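Local structure of dimethylsulfoniopropionate lyase (Roseovarius nubinhibens, 4B29) at residues Gly116-Ala121 with Val134-Trp139; Gly142-Trp147 with Ala190-Thr195; Tyr156-Gly161 with Asp196-Leu201; Ser160-Phe165 with Asp172-Pro177. The protein probably cleaves dimethylsulfoniopropionate to release dimethyl sulfide, using a zinc ion held in a small cupin barrel. One frame throughout, in Å; residues are numbered along the deposited sequence.

Contact 1 of 4, residues Gly116-Ala121 with Val134-Trp139; sequences GWFELA and VTVGYW. With EDO (1,2-ethanediol), chain F; PO4 (phosphate ion), chain E.
A classic beta bulge interrupts the antiparallel pairing of strands 115-122 and 133-139 where Leu120 and Ala121 both face Val134. Val134 O takes two N-H groups there, from Leu120 N at 2.8 Å and from Ala121 N at 3.3 Å, the second lying in the carbonyl plane on a lone pair. Val134 N returns a short bond to Ala121 O, 2.7 Å. Before the bulge the ladder is regular, with Phe118 paired to Val136 and Gly116 to Tyr138 through two hydrogen bonds each.

On the face that carries Phe118 and Val136, the two side chains run alongside each other and point the same way. Phe118 has CG between its backbone N and carbonyl carbon (chi1 67°), which lays the ring over the valine: Val136 CB sits 3.9 Å from the ring centroid in a CH-pi contact, displaced toward the rim, while Val136 CG1 reaches Phe118 CE2 at 3.6 Å. This face of the cupin sheet is backed by helix 24-41, whose Leu31 touches Phe118 and Leu120, and Trp98 meets the Phe118 ring edge-to-face. The other face carries Trp117, Glu119 and Thr135. Thr135 CG2 touches Trp117 CZ3, the two side chains crossing at a slant, and Trp117 NE1 is hydrogen-bonded to Ser101 OG. Thr135 OG1 turns to the bound ethanediol, 2.8 Å from its O2, and also receives Trp204 NE1. The Thr135 side chain lies about 5 Å from that of the zinc ligand Glu154, and about 8 Å from the zinc ion.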
loop_
_atom_site.group_PDB
_atom_site.type_symbol
_atom_site.label_atom_id
_atom_site.label_comp_id
_atom_site.label_asym_id
_atom_site.label_seq_id
_atom_site.Cartn_x
_atom_site.Cartn_y
_atom_site.Cartn_z
ATOM N N GLY A 116 -3.807 0.495 8.292
ATOM C CA GLY A 116 -4.742 -0.387 7.561
ATOM C C GLY A 116 -4.274 -0.460 6.113
ATOM O O GLY A 116 -3.326 0.212 5.715
ATOM N N TRP A 117 -4.941 -1.283 5.322
ATOM C CA TRP A 117 -4.581 -1.373 3.910
ATOM C C TRP A 117 -5.836 -1.652 3.088
ATOM O O TRP A 117 -6.870 -2.079 3.637
ATOM C CB TRP A 117 -3.560 -2.517 3.676
ATOM C CG TRP A 117 -4.065 -3.902 3.921
ATOM C CD1 TRP A 117 -4.223 -4.520 5.117
ATOM C CD2 TRP A 117 -4.478 -4.848 2.914
ATOM N NE1 TRP A 117 -4.699 -5.820 4.928
ATOM C CE2 TRP A 117 -4.867 -6.034 3.584
ATOM C CE3 TRP A 117 -4.542 -4.799 1.519
ATOM C CZ2 TRP A 117 -5.316 -7.186 2.897
ATOM C CZ3 TRP A 117 -5.001 -5.939 0.830
ATOM C CH2 TRP A 117 -5.374 -7.111 1.535
ATOM N N PHE A 118 -5.717 -1.468 1.776
ATOM C CA PHE A 118 -6.820 -1.880 0.924
ATOM C C PHE A 118 -6.269 -2.265 -0.443
ATOM O O PHE A 118 -5.116 -1.946 -0.791
ATOM C CB PHE A 118 -7.885 -0.778 0.810
ATOM C CG PHE A 118 -7.446 0.489 0.076
ATOM C CD1 PHE A 118 -7.588 0.648 -1.317
ATOM C CD2 PHE A 118 -6.923 1.555 0.804
ATOM C CE1 PHE A 118 -7.232 1.871 -1.964
ATOM C CE2 PHE A 118 -6.586 2.769 0.168
ATOM C CZ PHE A 118 -6.696 2.938 -1.207
ATOM N N GLU A 119 -7.102 -2.938 -1.243
ATOM C CA GLU A 119 -6.653 -3.368 -2.579
ATOM C C GLU A 119 -7.315 -2.463 -3.600
ATOM O O GLU A 119 -8.546 -2.468 -3.754
ATOM C CB GLU A 119 -7.066 -4.841 -2.794
ATOM C CG GLU A 119 -6.553 -5.456 -4.120
ATOM C CD GLU A 119 -6.934 -6.946 -4.226
ATOM O OE1 GLU A 119 -7.401 -7.565 -3.239
ATOM O OE2 GLU A 119 -7.009 -7.409 -5.376
ATOM N N LEU A 120 -6.521 -1.632 -4.259
ATOM C CA LEU A 120 -7.079 -0.717 -5.229
ATOM C C LEU A 120 -7.465 -1.452 -6.498
ATOM O O LEU A 120 -8.552 -1.219 -7.070
ATOM C CB LEU A 120 -6.023 0.356 -5.549
ATOM C CG LEU A 120 -6.365 1.324 -6.677
ATOM C CD1 LEU A 120 -7.774 2.046 -6.385
ATOM C CD2 LEU A 120 -5.217 2.340 -6.877
ATOM N N ALA A 121 -6.563 -2.306 -6.976
ATOM C CA ALA A 121 -6.807 -3.016 -8.262
ATOM C C ALA A 121 -6.291 -4.422 -8.089
ATOM O O ALA A 121 -5.248 -4.665 -7.458
ATOM C CB ALA A 121 -6.112 -2.354 -9.441
ATOM N N VAL A 134 -2.585 -4.174 -6.986
ATOM C CA VAL A 134 -2.093 -2.886 -6.468
ATOM C C VAL A 134 -2.749 -2.705 -5.103
ATOM O O VAL A 134 -3.975 -2.648 -4.991
ATOM C CB VAL A 134 -2.526 -1.724 -7.367
ATOM C CG1 VAL A 134 -1.985 -0.398 -6.752
ATOM C CG2 VAL A 134 -1.997 -1.865 -8.765
ATOM N N THR A 135 -1.936 -2.602 -4.051
ATOM C CA THR A 135 -2.470 -2.363 -2.713
ATOM C C THR A 135 -1.907 -1.061 -2.144
ATOM O O THR A 135 -0.917 -0.527 -2.645
ATOM C CB THR A 135 -2.206 -3.485 -1.699
ATOM O OG1 THR A 135 -0.781 -3.672 -1.540
ATOM C CG2 THR A 135 -2.841 -4.786 -2.180
ATOM N N VAL A 136 -2.577 -0.569 -1.113
ATOM C CA VAL A 136 -2.160 0.693 -0.464
ATOM C C VAL A 136 -2.122 0.434 1.034
ATOM O O VAL A 136 -3.034 -0.210 1.581
ATOM C CB VAL A 136 -3.217 1.833 -0.775
ATOM C CG1 VAL A 136 -2.986 3.062 0.194
ATOM C CG2 VAL A 136 -3.107 2.267 -2.226
ATOM N N GLY A 137 -1.084 0.932 1.744
ATOM C CA GLY A 137 -1.024 0.738 3.196
ATOM C C GLY A 137 -0.748 2.100 3.848
ATOM O O GLY A 137 -0.153 3.001 3.195
ATOM N N TYR A 138 -1.257 2.291 5.061
ATOM C CA TYR A 138 -0.921 3.480 5.873
ATOM C C TYR A 138 -0.524 2.999 7.246
ATOM O O TYR A 138 -1.162 2.101 7.818
ATOM C CB TYR A 138 -2.140 4.389 6.009
ATOM C CG TYR A 138 -1.856 5.566 6.945
ATOM C CD1 TYR A 138 -1.290 6.726 6.441
ATOM C CD2 TYR A 138 -2.127 5.442 8.314
ATOM C CE1 TYR A 138 -1.029 7.846 7.328
ATOM C CE2 TYR A 138 -1.842 6.520 9.215
ATOM C CZ TYR A 138 -1.336 7.697 8.674
ATOM O OH TYR A 138 -1.082 8.743 9.562
ATOM N N TRP A 139 0.552 3.582 7.787
ATOM C CA TRP A 139 0.946 3.339 9.168
ATOM C C TRP A 139 1.208 4.681 9.841
ATOM O O TRP A 139 1.948 5.500 9.311
ATOM C CB TRP A 139 2.281 2.571 9.214
ATOM C CG TRP A 139 2.148 1.143 8.777
ATOM C CD1 TRP A 139 2.070 0.045 9.579
ATOM C CD2 TRP A 139 2.114 0.659 7.411
ATOM N NE1 TRP A 139 2.004 -1.100 8.797
ATOM C CE2 TRP A 139 2.015 -0.743 7.475
ATOM C CE3 TRP A 139 2.168 1.291 6.164
ATOM C CZ2 TRP A 139 1.940 -1.553 6.318
ATOM C CZ3 TRP A 139 2.132 0.488 5.003
ATOM C CH2 TRP A 139 2.000 -0.919 5.114
HETATM C C1 EDO F . 1.047 -2.271 1.096
HETATM O O1 EDO F . 1.882 -1.439 1.905
HETATM C C2 EDO F . 0.082 -2.946 2.033
HETATM O O2 EDO F . -0.565 -3.904 1.220
HETATM P P PO4 E . -1.430 9.617 13.443
HETATM O O1 PO4 E . -2.836 10.230 13.636
HETATM O O2 PO4 E . -1.233 9.076 12.037
HETATM O O3 PO4 E . -0.420 10.735 13.514
HETATM O O4 PO4 E . -1.156 8.479 14.417
#

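Contact 2 of 4, residues Gly142-Trp147 with Ala190-Thr195; sequences GLDYGW and AMTTLT. With PO4 (phosphate ion), chain B.
Backbone hydrogen bonds join Tyr145 and Met191 in both directions, Tyr145 N to Met191 O at 2.8 Å and Met191 N to Tyr145 O at 2.9 Å, as an antiparallel hydrogen-bonded pair. Further along, Thr193 N binds Leu143 O.

Side-chain hydroxyls add two polar links. Thr193 OG1 lies between its own backbone N and carbonyl carbon (chi1 45°), where it accepts Leu143 N at 2.9 Å; it is also hydrogen-bonded to Gly140 O, tying the loop before strand 144-149 to Thr193. On the Asp144 and Thr192 face, Thr192 OG1 lies 2.9 Å from Asp144 OD1, a link that is doubtful because Asp144 has two conformers; Thr192 OG1 also hydrogen-bonds to His166 NE2.

Apolar contact gathers at Ala190. Its CB lies over one face of the Trp147 indole, 4.2 Å from the six-membered ring centroid and offset toward the rim.

Tyr145 OH donates to phosphate O1, 2.5 Å away at the ring edge; the ion is probably from the crystallisation liquor. His148 stacks on the Tyr145 ring. The pair belongs to the five-stranded sheet of the cupin fold; zinc ligand His189 opens strand 189-192 and His150 directly follows strand 144-149.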
loop_
_atom_site.group_PDB
_atom_site.type_symbol
_atom_site.label_atom_id
_atom_site.label_comp_id
_atom_site.label_asym_id
_atom_site.label_seq_id
_atom_site.Cartn_x
_atom_site.Cartn_y
_atom_site.Cartn_z
ATOM N N GLY A 142 5.528 5.788 14.868
ATOM C CA GLY A 142 5.830 4.953 16.034
ATOM C C GLY A 142 5.305 3.549 16.008
ATOM O O GLY A 142 4.920 2.991 17.045
ATOM N N LEU A 143 5.248 2.959 14.802
ATOM C CA LEU A 143 4.791 1.577 14.670
ATOM C C LEU A 143 5.903 0.693 14.156
ATOM O O LEU A 143 6.752 1.139 13.368
ATOM C CB LEU A 143 3.608 1.532 13.686
ATOM C CG LEU A 143 2.304 2.172 14.191
ATOM C CD1 LEU A 143 1.173 1.922 13.112
ATOM C CD2 LEU A 143 1.875 1.560 15.536
ATOM N N ASP A 144 5.912 -0.545 14.636
ATOM C CA ASP A 144 6.883 -1.523 14.176
ATOM C C ASP A 144 6.108 -2.673 13.541
ATOM O O ASP A 144 5.434 -3.450 14.211
ATOM C CB ASP A 144 7.746 -2.015 15.334
ATOM C CG ASP A 144 8.956 -2.788 14.871
ATOM O OD1 ASP A 144 9.963 -2.156 14.437
ATOM O OD2 ASP A 144 8.903 -4.037 14.950
ATOM N N TYR A 145 6.155 -2.717 12.222
ATOM C CA TYR A 145 5.523 -3.808 11.460
ATOM C C TYR A 145 6.584 -4.865 11.385
ATOM O O TYR A 145 7.595 -4.698 10.664
ATOM C CB TYR A 145 5.143 -3.269 10.072
ATOM C CG TYR A 145 4.384 -4.211 9.167
ATOM C CD1 TYR A 145 3.836 -5.410 9.643
ATOM C CD2 TYR A 145 4.165 -3.857 7.833
ATOM C CE1 TYR A 145 3.121 -6.256 8.775
ATOM C CE2 TYR A 145 3.423 -4.688 6.965
ATOM C CZ TYR A 145 2.923 -5.884 7.458
ATOM O OH TYR A 145 2.193 -6.701 6.594
ATOM N N GLY A 146 6.406 -5.943 12.151
ATOM C CA GLY A 146 7.464 -6.951 12.307
ATOM C C GLY A 146 7.649 -7.822 11.075
ATOM O O GLY A 146 6.915 -7.667 10.077
ATOM N N TRP A 147 8.612 -8.723 11.139
ATOM C CA TRP A 147 8.978 -9.583 10.006
ATOM C C TRP A 147 7.744 -10.349 9.482
ATOM O O TRP A 147 7.040 -11.041 10.242
ATOM C CB TRP A 147 10.042 -10.606 10.411
ATOM C CG TRP A 147 11.369 -9.975 10.751
ATOM C CD1 TRP A 147 11.937 -9.902 12.009
ATOM C CD2 TRP A 147 12.303 -9.361 9.848
ATOM N NE1 TRP A 147 13.170 -9.251 11.934
ATOM C CE2 TRP A 147 13.424 -8.929 10.624
ATOM C CE3 TRP A 147 12.335 -9.172 8.461
ATOM C CZ2 TRP A 147 14.538 -8.295 10.051
ATOM C CZ3 TRP A 147 13.440 -8.526 7.895
ATOM C CH2 TRP A 147 14.535 -8.094 8.690
ATOM N N ALA A 190 10.242 -6.146 6.914
ATOM C CA ALA A 190 9.584 -5.465 8.030
ATOM C C ALA A 190 9.753 -3.962 7.845
ATOM O O ALA A 190 10.430 -3.518 6.912
ATOM C CB ALA A 190 10.233 -5.926 9.382
ATOM N N MET A 191 9.061 -3.170 8.652
ATOM C CA MET A 191 9.135 -1.732 8.446
ATOM C C MET A 191 8.849 -1.024 9.779
ATOM O O MET A 191 7.967 -1.454 10.505
ATOM C CB MET A 191 8.041 -1.325 7.439
ATOM C CG MET A 191 8.160 0.144 6.977
ATOM S SD MET A 191 6.621 0.693 6.139
ATOM C CE MET A 191 5.527 0.739 7.552
ATOM N N THR A 192 9.549 0.083 10.037
ATOM C CA THR A 192 9.349 0.843 11.275
ATOM C C THR A 192 9.071 2.291 10.904
ATOM O O THR A 192 9.847 2.908 10.137
ATOM C CB THR A 192 10.681 0.837 12.062
ATOM O OG1 THR A 192 11.062 -0.526 12.261
ATOM C CG2 THR A 192 10.507 1.577 13.417
ATOM N N THR A 193 7.998 2.853 11.446
ATOM C CA THR A 193 7.826 4.306 11.335
ATOM C C THR A 193 8.375 4.924 12.657
ATOM O O THR A 193 8.240 4.365 13.748
ATOM C CB THR A 193 6.369 4.772 11.169
ATOM O OG1 THR A 193 5.554 4.062 12.092
ATOM C CG2 THR A 193 5.826 4.455 9.731
ATOM N N LEU A 194 8.978 6.078 12.481
ATOM C CA LEU A 194 9.539 6.841 13.608
ATOM C C LEU A 194 8.597 8.014 13.857
ATOM O O LEU A 194 7.451 7.802 14.227
ATOM C CB LEU A 194 10.970 7.246 13.258
ATOM C CG LEU A 194 12.044 6.150 13.156
ATOM C CD1 LEU A 194 12.036 5.234 14.368
ATOM C CD2 LEU A 194 11.948 5.342 11.854
ATOM N N THR A 195 9.037 9.242 13.604
ATOM C CA THR A 195 8.250 10.422 13.892
ATOM C C THR A 195 7.160 10.757 12.845
ATOM O O THR A 195 6.192 11.481 13.125
ATOM C CB THR A 195 9.280 11.603 14.021
ATOM O OG1 THR A 195 9.931 11.414 15.297
ATOM C CG2 THR A 195 8.604 12.865 14.054
HETATM P P PO4 B . 3.183 -6.184 3.034
HETATM O O1 PO4 B . 2.126 -6.185 4.099
HETATM O O2 PO4 B . 2.584 -5.499 1.790
HETATM O O3 PO4 B . 4.451 -5.458 3.465
HETATM O O4 PO4 B . 3.596 -7.567 2.650
#

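Contact 3 of 4, residues Tyr156-Gly161 with Asp196-Leu201; sequences YSVVSG and DPILTL. With PO4 (phosphate ion), chain B; EDO (1,2-ethanediol), chain F.
Val159 and Ser160 both face Leu199 in a classic beta bulge, and here the packing is tight. Leu199 O accepts both Val159 N, at 2.7 Å, and Ser160 N, while Leu199 N binds Ser160 O. Ser160 OG lies against Leu199 CB at 3.3 Å and is itself held by Pro75 O. Gly161, at positive phi, brings its CA to 3.1 Å from Pro197 O in a CA-H...O contact. The Val158 and Ile198 side chains cross at about a right angle, meeting at their CG1 atoms, and Val159 CG2 leans on Leu201 CB.

At the other end Ser157 grips Leu201 O twice, through its backbone N and through OG at 2.8 Å; OG stands between the backbone N and carbonyl carbon of Ser157 (chi1 71°), which turns the hydroxyl to Leu201 O, and it also takes Trp38 NE1. The looser part lies around the Tyr156 ring and Thr200, where bound small molecules intervene. Thr200 CG2 comes in at the edge of the Tyr156 ring, 3.7 Å from CE2. Beyond it, ethanediol O1 lies 2.7 Å from Thr200 OG1 and gives only a weak bond to Tyr156 OH, whereas Tyr156 OH donates to phosphate O3 at 2.6 Å. These molecules, probably from the crystallisation liquor, lie near the metal site: the Tyr156 side chain is about 5 Å from the zinc ion.

Strand 198-205 is flanked in its sheet by 153-159 and 133-139; helix 83-92 packs on Val159 and Leu199, helix 43-48 on Ser157 and Leu201, and Trp139 touches Tyr156, Ile198 and Thr200.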
loop_
_atom_site.group_PDB
_atom_site.type_symbol
_atom_site.label_atom_id
_atom_site.label_comp_id
_atom_site.label_asym_id
_atom_site.label_seq_id
_atom_site.Cartn_x
_atom_site.Cartn_y
_atom_site.Cartn_z
ATOM N N TYR A 156 7.313 -2.121 -3.419
ATOM C CA TYR A 156 6.783 -0.985 -2.681
ATOM C C TYR A 156 7.139 0.330 -3.372
ATOM O O TYR A 156 8.197 0.462 -3.989
ATOM C CB TYR A 156 7.482 -0.907 -1.284
ATOM C CG TYR A 156 6.639 -1.426 -0.179
ATOM C CD1 TYR A 156 6.545 -2.820 0.034
ATOM C CD2 TYR A 156 5.903 -0.583 0.634
ATOM C CE1 TYR A 156 5.759 -3.322 1.104
ATOM C CE2 TYR A 156 5.133 -1.058 1.672
ATOM C CZ TYR A 156 5.024 -2.433 1.873
ATOM O OH TYR A 156 4.268 -2.896 2.920
ATOM N N SER A 157 6.233 1.322 -3.233
ATOM C CA SER A 157 6.620 2.743 -3.437
ATOM C C SER A 157 6.115 3.495 -2.231
ATOM O O SER A 157 5.109 3.116 -1.606
ATOM C CB SER A 157 6.065 3.365 -4.748
ATOM O OG SER A 157 4.642 3.570 -4.661
ATOM N N VAL A 158 6.825 4.589 -1.914
ATOM C CA VAL A 158 6.337 5.483 -0.879
ATOM C C VAL A 158 5.577 6.667 -1.512
ATOM O O VAL A 158 6.092 7.325 -2.415
ATOM C CB VAL A 158 7.551 6.042 -0.089
ATOM C CG1 VAL A 158 7.007 6.964 1.088
ATOM C CG2 VAL A 158 8.304 4.840 0.501
ATOM N N VAL A 159 4.369 6.928 -0.999
ATOM C CA VAL A 159 3.591 8.050 -1.536
ATOM C C VAL A 159 3.850 9.275 -0.680
ATOM O O VAL A 159 4.082 10.362 -1.247
ATOM C CB VAL A 159 2.071 7.749 -1.527
ATOM C CG1 VAL A 159 1.279 8.948 -2.124
ATOM C CG2 VAL A 159 1.830 6.486 -2.428
ATOM N N SER A 160 3.787 9.078 0.617
ATOM C CA SER A 160 4.024 10.251 1.512
ATOM C C SER A 160 4.538 9.750 2.836
ATOM O O SER A 160 4.416 8.549 3.201
ATOM C CB SER A 160 2.716 11.090 1.642
ATOM O OG SER A 160 1.616 10.293 2.067
ATOM N N GLY A 161 5.160 10.645 3.600
ATOM C CA GLY A 161 5.752 10.189 4.863
ATOM C C GLY A 161 7.109 9.541 4.582
ATOM O O GLY A 161 7.765 9.842 3.569
ATOM N N ASP A 196 7.308 10.201 11.653
ATOM C CA ASP A 196 6.418 10.483 10.538
ATOM C C ASP A 196 5.602 9.221 10.252
ATOM O O ASP A 196 6.051 8.139 10.586
ATOM C CB ASP A 196 7.227 10.846 9.303
ATOM C CG ASP A 196 8.135 12.057 9.558
ATOM O OD1 ASP A 196 7.602 13.084 10.010
ATOM O OD2 ASP A 196 9.335 11.970 9.290
ATOM N N PRO A 197 4.384 9.402 9.750
ATOM C CA PRO A 197 3.614 8.237 9.241
ATOM C C PRO A 197 4.220 7.811 7.888
ATOM O O PRO A 197 5.170 8.421 7.377
ATOM C CB PRO A 197 2.241 8.842 9.010
ATOM C CG PRO A 197 2.535 10.253 8.495
ATOM C CD PRO A 197 3.792 10.682 9.315
ATOM N N ILE A 198 3.622 6.785 7.268
ATOM C CA ILE A 198 3.958 6.488 5.872
ATOM C C ILE A 198 2.709 5.969 5.162
ATOM O O ILE A 198 1.908 5.255 5.753
ATOM C CB ILE A 198 5.125 5.450 5.724
ATOM C CG1 ILE A 198 5.612 5.426 4.259
ATOM C CG2 ILE A 198 4.763 4.032 6.304
ATOM C CD1 ILE A 198 6.878 4.597 4.083
ATOM N N LEU A 199 2.573 6.393 3.918
ATOM C CA LEU A 199 1.464 5.945 3.043
ATOM C C LEU A 199 2.150 5.343 1.817
ATOM O O LEU A 199 3.017 5.989 1.203
ATOM C CB LEU A 199 0.628 7.161 2.667
ATOM C CG LEU A 199 -0.542 6.977 1.665
ATOM C CD1 LEU A 199 -1.591 6.038 2.258
ATOM C CD2 LEU A 199 -1.156 8.354 1.256
ATOM N N THR A 200 1.768 4.098 1.463
ATOM C CA THR A 200 2.497 3.360 0.402
ATOM C C THR A 200 1.528 2.898 -0.673
ATOM O O THR A 200 0.314 2.760 -0.407
ATOM C CB THR A 200 3.166 2.090 0.960
ATOM O OG1 THR A 200 2.167 1.271 1.583
ATOM C CG2 THR A 200 4.245 2.499 2.069
ATOM N N LEU A 201 2.076 2.656 -1.859
ATOM C CA LEU A 201 1.284 2.060 -2.946
ATOM C C LEU A 201 2.194 0.961 -3.520
ATOM O O LEU A 201 3.375 1.215 -3.841
ATOM C CB LEU A 201 0.878 3.130 -3.982
ATOM C CG LEU A 201 -0.054 2.501 -5.046
ATOM C CD1 LEU A 201 -1.149 3.506 -5.493
ATOM C CD2 LEU A 201 0.808 2.081 -6.235
HETATM P P PO4 B . 3.183 -6.184 3.034
HETATM O O1 PO4 B . 2.126 -6.185 4.099
HETATM O O2 PO4 B . 2.584 -5.499 1.790
HETATM O O3 PO4 B . 4.451 -5.458 3.465
HETATM O O4 PO4 B . 3.596 -7.567 2.650
HETATM C C1 EDO F . 1.047 -2.271 1.096
HETATM O O1 EDO F . 1.882 -1.439 1.905
HETATM C C2 EDO F . 0.082 -2.946 2.033
HETATM O O2 EDO F . -0.565 -3.904 1.220
#

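Contact 4 of 4, residues Ser160-Phe165 with Asp172-Pro177; sequences SGRALF and DLMLEP
Arg162 NE and Glu176 OE2 form a salt bridge at 3.0 Å, with the N-H pointing nearly straight at the oxygen (159°). The carboxylate oxygen lies close to the guanidinium plane, at its edge, and is met on its anti side, somewhat out of the carboxylate plane; the two planes are turned 66° apart. The side chains run alongside each other, Glu176 extended beyond CG and Arg162 bent at chi3 (-72°), which brings NE to the acid. Met174 comes over one face of the same guanidinium, SD above its centre and CG 3.4 Å from Arg162 NH2, so the group is bonded at its edge and packed on its flat side.

Backbone bonds follow in pairs: Ala163 with Leu175, and Phe165 with Leu173, where Phe165 N meets Leu173 O at 2.8 Å. Between them, Leu164 CB and Met174 CE touch at 4.0 Å on the outer, partly exposed face.

The inner face holds Phe165 and Leu175, which cross at about a right angle. Leu175 CD1 sits over the ring, 3.8 Å from the Phe165 centroid and displaced toward the rim; the ring also meets Tyr156 edge-to-face. At the far end Pro177 CD packs on Gly161 O at 3.3 Å. Together the segments make the beta hairpin of strands 163-167 and 173-175, whose second strand edges the five-stranded sheet of the cupin fold.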
loop_
_atom_site.group_PDB
_atom_site.type_symbol
_atom_site.label_atom_id
_atom_site.label_comp_id
_atom_site.label_asym_id
_atom_site.label_seq_id
_atom_site.Cartn_x
_atom_site.Cartn_y
_atom_site.Cartn_z
ATOM N N SER A 160 3.787 9.078 0.617
ATOM C CA SER A 160 4.024 10.251 1.512
ATOM C C SER A 160 4.538 9.750 2.836
ATOM O O SER A 160 4.416 8.549 3.201
ATOM C CB SER A 160 2.716 11.090 1.642
ATOM O OG SER A 160 1.616 10.293 2.067
ATOM N N GLY A 161 5.160 10.645 3.600
ATOM C CA GLY A 161 5.752 10.189 4.863
ATOM C C GLY A 161 7.109 9.541 4.582
ATOM O O GLY A 161 7.765 9.842 3.569
ATOM N N ARG A 162 7.524 8.662 5.485
ATOM C CA ARG A 162 8.836 7.980 5.358
ATOM C C ARG A 162 8.909 6.880 6.388
ATOM O O ARG A 162 8.202 6.896 7.422
ATOM C CB ARG A 162 9.992 8.992 5.525
ATOM C CG ARG A 162 10.129 9.477 6.906
ATOM C CD ARG A 162 11.209 10.651 6.965
ATOM N NE ARG A 162 12.633 10.383 6.811
ATOM C CZ ARG A 162 13.478 10.065 7.817
ATOM N NH1 ARG A 162 13.037 9.861 9.049
ATOM N NH2 ARG A 162 14.786 9.938 7.602
ATOM N N ALA A 163 9.714 5.855 6.097
ATOM C CA ALA A 163 9.887 4.786 7.054
ATOM C C ALA A 163 11.162 4.014 6.780
ATOM O O ALA A 163 11.717 4.116 5.692
ATOM C CB ALA A 163 8.646 3.784 7.015
ATOM N N LEU A 164 11.562 3.215 7.772
ATOM C CA LEU A 164 12.752 2.375 7.664
ATOM C C LEU A 164 12.323 0.977 7.259
ATOM O O LEU A 164 11.555 0.343 7.996
ATOM C CB LEU A 164 13.483 2.362 9.023
ATOM C CG LEU A 164 14.798 1.595 8.998
ATOM C CD1 LEU A 164 15.803 2.256 8.049
ATOM C CD2 LEU A 164 15.302 1.526 10.503
ATOM N N PHE A 165 12.854 0.525 6.113
ATOM C CA PHE A 165 12.510 -0.781 5.522
ATOM C C PHE A 165 13.590 -1.814 5.739
ATOM O O PHE A 165 14.760 -1.561 5.425
ATOM C CB PHE A 165 12.271 -0.606 4.028
ATOM C CG PHE A 165 10.926 -0.008 3.721
ATOM C CD1 PHE A 165 10.667 1.380 3.901
ATOM C CD2 PHE A 165 9.881 -0.866 3.329
ATOM C CE1 PHE A 165 9.406 1.937 3.630
ATOM C CE2 PHE A 165 8.593 -0.319 3.026
ATOM C CZ PHE A 165 8.363 1.059 3.170
ATOM N N ASP A 172 19.163 -2.272 5.355
ATOM C CA ASP A 172 18.036 -1.432 5.743
ATOM C C ASP A 172 18.056 -0.176 4.868
ATOM O O ASP A 172 19.126 0.362 4.567
ATOM C CB ASP A 172 18.160 -0.989 7.211
ATOM C CG ASP A 172 17.725 -2.073 8.199
ATOM O OD1 ASP A 172 17.248 -3.162 7.808
ATOM O OD2 ASP A 172 17.834 -1.817 9.416
ATOM N N LEU A 173 16.870 0.308 4.495
ATOM C CA LEU A 173 16.751 1.546 3.671
ATOM C C LEU A 173 15.713 2.447 4.271
ATOM O O LEU A 173 14.580 2.033 4.568
ATOM C CB LEU A 173 16.311 1.198 2.218
ATOM C CG LEU A 173 17.234 0.242 1.460
ATOM C CD1 LEU A 173 16.550 -0.153 0.095
ATOM C CD2 LEU A 173 18.644 0.887 1.193
ATOM N N MET A 174 16.039 3.744 4.416
ATOM C CA MET A 174 15.043 4.695 4.864
ATOM C C MET A 174 14.450 5.330 3.617
ATOM O O MET A 174 15.181 5.958 2.829
ATOM C CB MET A 174 15.768 5.776 5.698
ATOM C CG MET A 174 14.793 6.787 6.273
ATOM S SD MET A 174 13.707 6.183 7.565
ATOM C CE MET A 174 14.831 6.145 8.989
ATOM N N LEU A 175 13.160 5.055 3.346
ATOM C CA LEU A 175 12.573 5.488 2.073
ATOM C C LEU A 175 11.614 6.654 2.225
ATOM O O LEU A 175 10.824 6.690 3.186
ATOM C CB LEU A 175 11.753 4.320 1.454
ATOM C CG LEU A 175 12.609 3.050 1.220
ATOM C CD1 LEU A 175 11.683 2.000 0.565
ATOM C CD2 LEU A 175 13.889 3.347 0.358
ATOM N N GLU A 176 11.719 7.570 1.266
ATOM C CA GLU A 176 10.948 8.807 1.190
ATOM C C GLU A 176 10.122 8.772 -0.103
ATOM O O GLU A 176 10.312 7.874 -0.953
ATOM C CB GLU A 176 11.942 9.992 1.165
ATOM C CG GLU A 176 12.487 10.078 2.608
ATOM C CD GLU A 176 13.301 11.282 2.963
ATOM O OE1 GLU A 176 13.507 12.190 2.121
ATOM O OE2 GLU A 176 13.728 11.296 4.145
ATOM N N PRO A 177 9.245 9.768 -0.308
ATOM C CA PRO A 177 8.272 9.688 -1.441
ATOM C C PRO A 177 8.858 9.470 -2.823
ATOM O O PRO A 177 9.806 10.159 -3.256
ATOM C CB PRO A 177 7.561 11.036 -1.381
ATOM C CG PRO A 177 7.493 11.310 0.171
ATOM C CD PRO A 177 8.898 10.861 0.636
#

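In the fold
Along the chain contact 1 closes first; contacts 2 and 3 then interleave, and contact 4 is nested inside the loop closed by contact 2. Contacts 1 and 3 share the larger, mixed sheet, where strands 133-139 and 198-205 are neighbours; their centres are about 11 Å apart. Contacts 2 and 4, centres about 10 Å apart, share the five-stranded sheet through neighbouring strands 189-192 and 163-167. Contacts 3 and 4 share Ser160 and Gly161, at the corner where the chain passes between sheets, with centres about 7 Å apart. Trp139, Met191 and Ile198 join contacts 1, 2 and 3 inside this cupin barrel; Tyr145 and Tyr156 lie about 6 and 5 Å from the zinc ion.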